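Local coordinates for putative cell adhesion protein (Bacteroides fragilis, PDB 4H40) that probably serves as a fimbrillin-like pilus subunit, assembling into fimbriae that help the bacterium adhere to surfaces or to other cells, at residues Pro91-Asp96 / Ser102-Pro107; Arg118-Ala123 / Lys129-Ile134; Ala236-Thr241 / Thr255-Thr260. All coordinates share one frame; numbering follows the deposited sequence.

Contact 1. Residues Pro91-Asp96 / Ser102-Pro107; sequences PCEVDD and SSSSTP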
loop_
_atom_site.group_PDB
_atom_site.type_symbol
_atom_site.label_atom_id
_atom_site.label_comp_id
_atom_site.label_asym_id
_atom_site.label_seq_id
_atom_site.Cartn_x
_atom_site.Cartn_y
_atom_site.Cartn_z
ATOM N N PRO B 91 -24.173 -3.513 -39.197
ATOM C CA PRO B 91 -25.454 -3.616 -38.480
ATOM C C PRO B 91 -25.701 -5.039 -37.986
ATOM O O PRO B 91 -25.437 -6.004 -38.703
ATOM C CB PRO B 91 -26.489 -3.193 -39.537
ATOM C CG PRO B 91 -25.737 -2.334 -40.475
ATOM C CD PRO B 91 -24.349 -2.905 -40.532
ATOM N N CYS B 92 -26.131 -5.170 -36.737
ATOM C CA CYS B 92 -26.392 -6.476 -36.149
ATOM C C CYS B 92 -27.592 -6.407 -35.201
ATOM O O CYS B 92 -28.162 -5.332 -34.981
ATOM C CB CYS B 92 -25.142 -7.015 -35.446
ATOM S SG CYS B 92 -24.654 -6.099 -33.957
ATOM N N GLU B 93 -28.001 -7.575 -34.689
ATOM C CA GLU B 93 -29.085 -7.715 -33.721
ATOM C C GLU B 93 -28.480 -8.284 -32.456
ATOM O O GLU B 93 -27.685 -9.228 -32.527
ATOM C CB GLU B 93 -30.221 -8.587 -34.268
ATOM C CG GLU B 93 -31.026 -7.920 -35.377
ATOM C CD GLU B 93 -31.758 -6.636 -35.025
ATOM O OE1 GLU B 93 -32.272 -6.516 -33.890
ATOM O OE2 GLU B 93 -31.838 -5.753 -35.909
ATOM N N VAL B 94 -28.776 -7.657 -31.308
ATOM C CA VAL B 94 -28.179 -8.085 -30.043
ATOM C C VAL B 94 -29.233 -8.384 -28.978
ATOM O O VAL B 94 -30.402 -7.991 -29.112
ATOM C CB VAL B 94 -27.139 -7.062 -29.502
ATOM C CG1 VAL B 94 -25.891 -7.007 -30.383
ATOM C CG2 VAL B 94 -27.750 -5.673 -29.303
ATOM N N ASP B 95 -28.786 -9.075 -27.907
ATOM C CA ASP B 95 -29.585 -9.346 -26.720
ATOM C C ASP B 95 -29.479 -8.102 -25.802
ATOM O O ASP B 95 -28.755 -7.155 -26.135
ATOM C CB ASP B 95 -29.130 -10.659 -26.023
ATOM C CG ASP B 95 -27.734 -10.703 -25.390
ATOM O OD1 ASP B 95 -27.044 -9.658 -25.377
ATOM O OD2 ASP B 95 -27.338 -11.784 -24.892
ATOM N N ASP B 96 -30.154 -8.104 -24.642
ATOM C CA ASP B 96 -30.121 -6.952 -23.734
ATOM C C ASP B 96 -28.713 -6.696 -23.146
ATOM O O ASP B 96 -28.441 -5.584 -22.697
ATOM C CB ASP B 96 -31.178 -7.096 -22.620
ATOM C CG ASP B 96 -32.619 -6.873 -23.071
ATOM O OD1 ASP B 96 -32.838 -6.592 -24.285
ATOM O OD2 ASP B 96 -33.528 -6.939 -22.209
ATOM N N SER B 102 -28.261 -12.601 -33.942
ATOM C CA SER B 102 -28.569 -13.085 -35.290
ATOM C C SER B 102 -27.678 -12.449 -36.371
ATOM O O SER B 102 -26.912 -11.498 -36.112
ATOM C CB SER B 102 -30.055 -12.925 -35.635
ATOM O OG SER B 102 -30.473 -11.583 -35.818
ATOM N N SER B 103 -27.785 -13.032 -37.592
ATOM C CA SER B 103 -27.047 -12.675 -38.797
ATOM C C SER B 103 -27.447 -11.289 -39.305
ATOM O O SER B 103 -26.573 -10.425 -39.447
ATOM C CB SER B 103 -27.276 -13.722 -39.887
ATOM O OG SER B 103 -26.944 -15.031 -39.450
ATOM N N SER B 104 -28.770 -11.087 -39.539
ATOM C CA SER B 104 -29.441 -9.890 -40.072
ATOM C C SER B 104 -28.650 -8.569 -39.886
ATOM O O SER B 104 -28.275 -8.178 -38.771
ATOM C CB SER B 104 -30.856 -9.745 -39.507
ATOM O OG SER B 104 -30.971 -10.104 -38.139
ATOM N N SER B 105 -28.372 -7.930 -41.034
ATOM C CA SER B 105 -27.647 -6.677 -41.181
ATOM C C SER B 105 -28.560 -5.687 -41.918
ATOM O O SER B 105 -28.486 -5.536 -43.143
ATOM C CB SER B 105 -26.325 -6.909 -41.914
ATOM O OG SER B 105 -25.336 -5.949 -41.576
ATOM N N THR B 106 -29.459 -5.055 -41.142
ATOM C CA THR B 106 -30.455 -4.101 -41.619
ATOM C C THR B 106 -29.896 -2.685 -41.399
ATOM O O THR B 106 -29.687 -2.291 -40.244
ATOM C CB THR B 106 -31.810 -4.363 -40.920
ATOM O OG1 THR B 106 -32.207 -5.720 -41.144
ATOM C CG2 THR B 106 -32.918 -3.415 -41.389
ATOM N N PRO B 107 -29.626 -1.916 -42.487
ATOM C CA PRO B 107 -29.067 -0.561 -42.301
ATOM C C PRO B 107 -30.020 0.413 -41.618
ATOM O O PRO B 107 -31.237 0.306 -41.779
ATOM C CB PRO B 107 -28.738 -0.080 -43.721
ATOM C CG PRO B 107 -29.273 -1.071 -44.643
ATOM C CD PRO B 107 -29.811 -2.248 -43.914
#
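Pro91 and Ser105 bring the two backbones together, with their CA atoms 4.6 Å apart, while the CA atoms of Glu93 and Ser102 are farther apart, 5.6 Å. The strand end 91-93 and the chain 102-107 run roughly against each other, 143° apart. The hydrogen bond between the segments comes from a serine hydroxyl: Ser105 OG donates to Pro91 O at 2.9 Å, meeting the carbonyl at a C=O...donor angle of 125° and somewhat tilted from its plane. Ser105 holds OG roughly anti to the backbone N (chi1 -153°), which brings the hydroxyl down onto this oxygen and beside Pro91 CD. The CA-H of Ser105 also points at Pro91 O, with CA 3.4 Å from it, so the carbonyl is met twice by one residue.

The proline ring rests against backbone as well: Pro91 CB lies 3.4 Å from Thr106 O, an oxygen that also accepts a bond from Lys74. At the Glu93 end, the methylenes of the acid lie against two serine hydroxyls. Ser102 OG is 3.4 Å from Glu93 CB, and Ser104 OG is 3.5 Å from Glu93 CG. Ser102 OG donates to Ser104 OG, tying the pair together. The Glu93 chain bends at chi2, and its carboxylate makes a weak, long ion pair with Lys74.

At this surface contact, the second arm of the beta hairpin 88-94/100-102 runs on past its strand, alongside the first.

Contact 2. Residues Arg118-Ala123 / Lys129-Ile134; sequences RILSPA and KGFVNI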
loop_
_atom_site.group_PDB
_atom_site.type_symbol
_atom_site.label_atom_id
_atom_site.label_comp_id
_atom_site.label_asym_id
_atom_site.label_seq_id
_atom_site.Cartn_x
_atom_site.Cartn_y
_atom_site.Cartn_z
ATOM N N ARG B 118 -25.558 9.296 -28.729
ATOM C CA ARG B 118 -24.690 8.731 -27.702
ATOM C C ARG B 118 -24.332 7.309 -28.098
ATOM O O ARG B 118 -25.044 6.685 -28.897
ATOM C CB ARG B 118 -25.344 8.768 -26.310
ATOM C CG ARG B 118 -25.744 10.154 -25.861
ATOM C CD ARG B 118 -25.819 10.251 -24.363
ATOM N NE ARG B 118 -25.312 11.550 -23.944
ATOM C CZ ARG B 118 -24.390 11.742 -23.011
ATOM N NH1 ARG B 118 -23.901 10.719 -22.328
ATOM N NH2 ARG B 118 -23.970 12.959 -22.733
ATOM N N ILE B 119 -23.202 6.815 -27.574
ATOM C CA ILE B 119 -22.692 5.471 -27.855
ATOM C C ILE B 119 -22.486 4.740 -26.560
ATOM O O ILE B 119 -22.093 5.342 -25.559
ATOM C CB ILE B 119 -21.356 5.466 -28.686
ATOM C CG1 ILE B 119 -21.210 6.620 -29.710
ATOM C CG2 ILE B 119 -21.024 4.077 -29.271
ATOM C CD1 ILE B 119 -22.132 6.593 -30.850
ATOM N N LEU B 120 -22.706 3.426 -26.612
ATOM C CA LEU B 120 -22.489 2.451 -25.544
ATOM C C LEU B 120 -21.801 1.245 -26.139
ATOM O O LEU B 120 -22.123 0.855 -27.270
ATOM C CB LEU B 120 -23.812 2.020 -24.893
ATOM C CG LEU B 120 -24.629 3.080 -24.206
ATOM C CD1 LEU B 120 -26.063 2.721 -24.249
ATOM C CD2 LEU B 120 -24.195 3.287 -22.769
ATOM N N SER B 121 -20.880 0.640 -25.390
ATOM C CA SER B 121 -20.209 -0.586 -25.816
ATOM C C SER B 121 -19.871 -1.402 -24.575
ATOM O O SER B 121 -19.168 -0.883 -23.697
ATOM C CB SER B 121 -18.973 -0.305 -26.665
ATOM O OG SER B 121 -18.411 -1.526 -27.113
ATOM N N PRO B 122 -20.431 -2.626 -24.406
ATOM C CA PRO B 122 -21.306 -3.392 -25.329
ATOM C C PRO B 122 -22.648 -2.719 -25.637
ATOM O O PRO B 122 -23.085 -1.835 -24.893
ATOM C CB PRO B 122 -21.536 -4.713 -24.575
ATOM C CG PRO B 122 -20.363 -4.837 -23.659
ATOM C CD PRO B 122 -20.114 -3.427 -23.207
ATOM N N ALA B 123 -23.312 -3.165 -26.732
ATOM C CA ALA B 123 -24.602 -2.632 -27.184
ATOM C C ALA B 123 -25.742 -3.066 -26.250
ATOM O O ALA B 123 -26.732 -3.664 -26.698
ATOM C CB ALA B 123 -24.881 -3.064 -28.621
ATOM N N LYS B 129 -35.083 4.549 -17.319
ATOM C CA LYS B 129 -34.510 5.869 -17.032
ATOM C C LYS B 129 -33.624 6.423 -18.184
ATOM O O LYS B 129 -33.080 7.523 -18.059
ATOM C CB LYS B 129 -33.705 5.817 -15.714
ATOM C CG LYS B 129 -34.526 5.437 -14.464
ATOM C CD LYS B 129 -35.270 6.626 -13.860
ATOM C CE LYS B 129 -35.988 6.282 -12.576
ATOM N NZ LYS B 129 -36.816 7.420 -12.082
ATOM N N GLY B 130 -33.505 5.681 -19.284
ATOM C CA GLY B 130 -32.727 6.113 -20.440
ATOM C C GLY B 130 -31.250 5.774 -20.427
ATOM O O GLY B 130 -30.540 6.137 -21.373
ATOM N N PHE B 131 -30.764 5.103 -19.355
ATOM C CA PHE B 131 -29.373 4.638 -19.278
ATOM C C PHE B 131 -29.369 3.101 -19.400
ATOM O O PHE B 131 -30.324 2.530 -19.916
ATOM C CB PHE B 131 -28.647 5.134 -17.995
ATOM C CG PHE B 131 -27.123 4.940 -17.958
ATOM C CD1 PHE B 131 -26.329 5.244 -19.068
ATOM C CD2 PHE B 131 -26.490 4.477 -16.810
ATOM C CE1 PHE B 131 -24.931 5.094 -19.020
ATOM C CE2 PHE B 131 -25.093 4.331 -16.768
ATOM C CZ PHE B 131 -24.324 4.653 -17.869
ATOM N N VAL B 132 -28.291 2.447 -18.970
ATOM C CA VAL B 132 -28.143 1.002 -19.012
ATOM C C VAL B 132 -27.963 0.473 -17.592
ATOM O O VAL B 132 -27.483 1.192 -16.715
ATOM C CB VAL B 132 -26.969 0.561 -19.943
ATOM C CG1 VAL B 132 -27.312 0.776 -21.412
ATOM C CG2 VAL B 132 -25.666 1.260 -19.586
ATOM N N ASN B 133 -28.348 -0.789 -17.379
ATOM C CA ASN B 133 -28.136 -1.499 -16.123
ATOM C C ASN B 133 -26.664 -1.969 -16.096
ATOM O O ASN B 133 -26.224 -2.678 -17.011
ATOM C CB ASN B 133 -29.115 -2.689 -16.006
ATOM C CG ASN B 133 -30.574 -2.320 -15.867
ATOM O OD1 ASN B 133 -30.943 -1.357 -15.195
ATOM N ND2 ASN B 133 -31.457 -3.111 -16.472
ATOM N N ILE B 134 -25.887 -1.520 -15.094
ATOM C CA ILE B 134 -24.471 -1.897 -15.007
ATOM C C ILE B 134 -24.103 -2.181 -13.562
ATOM O O ILE B 134 -24.357 -1.348 -12.687
ATOM C CB ILE B 134 -23.507 -0.869 -15.690
ATOM C CG1 ILE B 134 -22.040 -1.174 -15.376
ATOM C CG2 ILE B 134 -23.845 0.581 -15.369
ATOM C CD1 ILE B 134 -21.163 -1.152 -16.517
#
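Leu120 and Val132 meet methyl to methyl in the interior of a fimbrillin-like protein of the transthyretin clan, whose members are beta-sandwiches. Leu120 belongs to strand 113-121, while Val132 and Phe131 sit in the irregular loop that leaves this strand and leads to strand 141-142. The backbones stand well apart, 8.8 Å between Leu120 CA and Val132 CA, and the join is made entirely by side chains.

The tight part is small. Leu120 CD1 comes to 3.7 Å from Val132 CG1, and its other methyl, CD2, lies 4.1 Å from Val132 CG2. The two side chains slide past one another in opposite directions. Leu120 CG lies anti to the carbonyl carbon (chi1 -62°), which extends the branched end toward the loop. Phe131 joins from the side, presenting CE1 obliquely to Leu120 CD2. Around this cluster, Val60, Ala142 and Trp221 also touch Leu120, and the Phe131 ring stacks with Phe219 and meets Trp221.

The loop's other side is quite different. Lys129 and Gly130 are partly exposed and Asn133 is open to solvent, and all three lie beyond the hydrophobic cluster. Asn133 has polar partners of its own there: its OD1 accepts from Asn127 ND2, and its backbone O from Lys124 NZ. The loop also packs against itself, with Val132 CG2, the methyl facing Leu120 CD2, lying 3.9 Å above the plane of the Phe131 ring, over its centre.

Contact 3. Residues Ala236-Thr241 / Thr255-Thr260; sequences ASVRIT and TGVLPT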
loop_
_atom_site.group_PDB
_atom_site.type_symbol
_atom_site.label_atom_id
_atom_site.label_comp_id
_atom_site.label_asym_id
_atom_site.label_seq_id
_atom_site.Cartn_x
_atom_site.Cartn_y
_atom_site.Cartn_z
ATOM N N ALA B 236 -21.609 -6.208 -1.052
ATOM C CA ALA B 236 -21.350 -6.177 -2.500
ATOM C C ALA B 236 -19.996 -6.758 -2.819
ATOM O O ALA B 236 -18.986 -6.397 -2.211
ATOM C CB ALA B 236 -21.464 -4.773 -3.053
ATOM N N SER B 237 -19.986 -7.685 -3.774
ATOM C CA SER B 237 -18.777 -8.393 -4.188
ATOM C C SER B 237 -18.775 -8.753 -5.685
ATOM O O SER B 237 -19.815 -8.696 -6.359
ATOM C CB SER B 237 -18.599 -9.662 -3.346
ATOM O OG SER B 237 -19.290 -10.788 -3.861
ATOM N N VAL B 238 -17.595 -9.150 -6.181
ATOM C CA VAL B 238 -17.408 -9.604 -7.557
ATOM C C VAL B 238 -16.344 -10.746 -7.567
ATOM O O VAL B 238 -15.416 -10.734 -6.759
ATOM C CB VAL B 238 -17.112 -8.454 -8.561
ATOM C CG1 VAL B 238 -15.754 -7.810 -8.333
ATOM C CG2 VAL B 238 -17.236 -8.951 -9.984
ATOM N N ARG B 239 -16.545 -11.759 -8.423
ATOM C CA ARG B 239 -15.625 -12.874 -8.539
ATOM C C ARG B 239 -14.955 -12.919 -9.927
ATOM O O ARG B 239 -15.636 -12.809 -10.951
ATOM C CB ARG B 239 -16.366 -14.177 -8.258
ATOM C CG ARG B 239 -15.459 -15.382 -8.127
ATOM C CD ARG B 239 -16.194 -16.682 -7.855
ATOM N NE ARG B 239 -17.083 -16.656 -6.681
ATOM C CZ ARG B 239 -16.691 -16.779 -5.412
ATOM N NH1 ARG B 239 -15.398 -16.887 -5.112
ATOM N NH2 ARG B 239 -17.582 -16.769 -4.433
ATOM N N ILE B 240 -13.619 -13.032 -9.954
ATOM C CA ILE B 240 -12.833 -13.203 -11.186
ATOM C C ILE B 240 -12.531 -14.682 -11.224
ATOM O O ILE B 240 -11.934 -15.189 -10.282
ATOM C CB ILE B 240 -11.548 -12.332 -11.283
ATOM C CG1 ILE B 240 -11.774 -10.852 -10.837
ATOM C CG2 ILE B 240 -10.976 -12.419 -12.692
ATOM C CD1 ILE B 240 -10.448 -10.030 -10.661
ATOM N N THR B 241 -13.021 -15.396 -12.232
ATOM C CA THR B 241 -12.821 -16.837 -12.341
ATOM C C THR B 241 -11.793 -17.150 -13.427
ATOM O O THR B 241 -11.200 -18.232 -13.421
ATOM C CB THR B 241 -14.166 -17.557 -12.606
ATOM O OG1 THR B 241 -14.933 -16.820 -13.561
ATOM C CG2 THR B 241 -14.988 -17.728 -11.345
ATOM N N THR B 255 -10.957 -7.225 -13.740
ATOM C CA THR B 255 -12.395 -7.053 -13.685
ATOM C C THR B 255 -12.732 -5.594 -13.600
ATOM O O THR B 255 -11.897 -4.778 -13.173
ATOM C CB THR B 255 -13.020 -7.829 -12.504
ATOM O OG1 THR B 255 -14.387 -8.032 -12.776
ATOM C CG2 THR B 255 -12.852 -7.147 -11.159
ATOM N N GLY B 256 -13.972 -5.291 -13.976
ATOM C CA GLY B 256 -14.517 -3.956 -13.860
ATOM C C GLY B 256 -15.127 -3.838 -12.487
ATOM O O GLY B 256 -15.644 -4.826 -11.952
ATOM N N VAL B 257 -15.043 -2.652 -11.900
ATOM C CA VAL B 257 -15.674 -2.349 -10.624
ATOM C C VAL B 257 -16.298 -0.968 -10.775
ATOM O O VAL B 257 -15.749 -0.108 -11.462
ATOM C CB VAL B 257 -14.781 -2.498 -9.343
ATOM C CG1 VAL B 257 -14.349 -3.944 -9.139
ATOM C CG2 VAL B 257 -13.568 -1.593 -9.380
ATOM N N LEU B 258 -17.461 -0.776 -10.193
ATOM C CA LEU B 258 -18.137 0.505 -10.285
ATOM C C LEU B 258 -17.392 1.552 -9.472
ATOM O O LEU B 258 -16.867 1.178 -8.418
ATOM C CB LEU B 258 -19.577 0.385 -9.755
ATOM C CG LEU B 258 -20.546 -0.513 -10.494
ATOM C CD1 LEU B 258 -21.842 -0.612 -9.699
ATOM C CD2 LEU B 258 -20.837 0.015 -11.884
ATOM N N PRO B 259 -17.380 2.863 -9.881
ATOM C CA PRO B 259 -16.727 3.878 -9.043
ATOM C C PRO B 259 -17.262 3.808 -7.616
ATOM O O PRO B 259 -18.485 3.760 -7.408
ATOM C CB PRO B 259 -17.080 5.190 -9.742
ATOM C CG PRO B 259 -17.252 4.796 -11.173
ATOM C CD PRO B 259 -17.950 3.474 -11.101
ATOM N N THR B 260 -16.337 3.651 -6.649
ATOM C CA THR B 260 -16.680 3.519 -5.240
ATOM C C THR B 260 -15.668 4.194 -4.341
ATOM O O THR B 260 -14.465 4.123 -4.571
ATOM C CB THR B 260 -16.907 2.043 -4.831
ATOM O OG1 THR B 260 -17.500 2.015 -3.527
ATOM C CG2 THR B 260 -15.655 1.203 -4.845
HETATM O O HOH W 1 -15.483 -10.623 -12.717
#
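Ile240 and Thr255 make the closest side-chain approach between the segments: Ile240 CG1 lies 3.7 Å from Thr255 CB. The isoleucine crosses the threonine at a slant, with CD1 3.8 Å from Thr255 CG2, so it is the CG1-CD1 arm that does the touching. Two residues earlier, on the same side of the strand, Val238 reaches toward Thr255 tip to tip, CG2 to OG1 at 4.1 Å. Its other methyl, CG1, meets Val257 CG1 at 4.2 Å, where the two valines cross at about a right angle.

One water adds a polar link. It donates to Arg239 O at 2.8 Å and is bonded to Thr255 OG1 at the same distance, bridging a strand carbonyl and a threonine hydroxyl. Thr255 holds OG1 anti to its backbone nitrogen (chi1 -159°), which brings the hydroxyl to this water while CB and CG2 lie against Ile240.

The short axes of 237-240 and 255-257 run antiparallel at 169° and 8.4 Å apart, too far for a shared backbone ladder. Instead they belong to different sheets, as expected of a beta-sandwich of the transthyretin clan. Strand 237-240 is an outermost strand, within this chain, of a four-stranded antiparallel sheet, hydrogen-bonded to strand 197-207, while strand 251-257 pairs with 177-190 and 244-245.

Further out, Ile206 of strand 197-207 touches Val238, Ile240 and Thr255 alike. Phe186 backs Ile240, and Ala182, Met184 and Leu291 pack round Val257. On the outward side, Arg239 is tied to its own sheet by a salt bridge to Glu205 and a hydrogen bond to Glu202 O.

In the fold
Contact 1 lies on the surface and contacts 2 and 3 in the interior, and their chemistry follows: serine hydroxyls against a carbonyl, a proline ring and glutamate methylenes in the first, aliphatic and aromatic side chains in the second, and mixed apolar packing with a bridging water in the third. Contacts 1 and 2 adjoin, with centres about 17 Å apart, where Val94 CG2 packs 3.4 Å from Ala123 O. Contact 2 in turn reaches contact 3 through Ile134 O, which lies 3.9 Å from Leu258 CD2. Contacts 1 and 3 do not touch, their nearest atoms about 14 Å apart. Both 1 and 2 set a strand against an irregular chain, whereas contact 3 brings together strands of separate sheets.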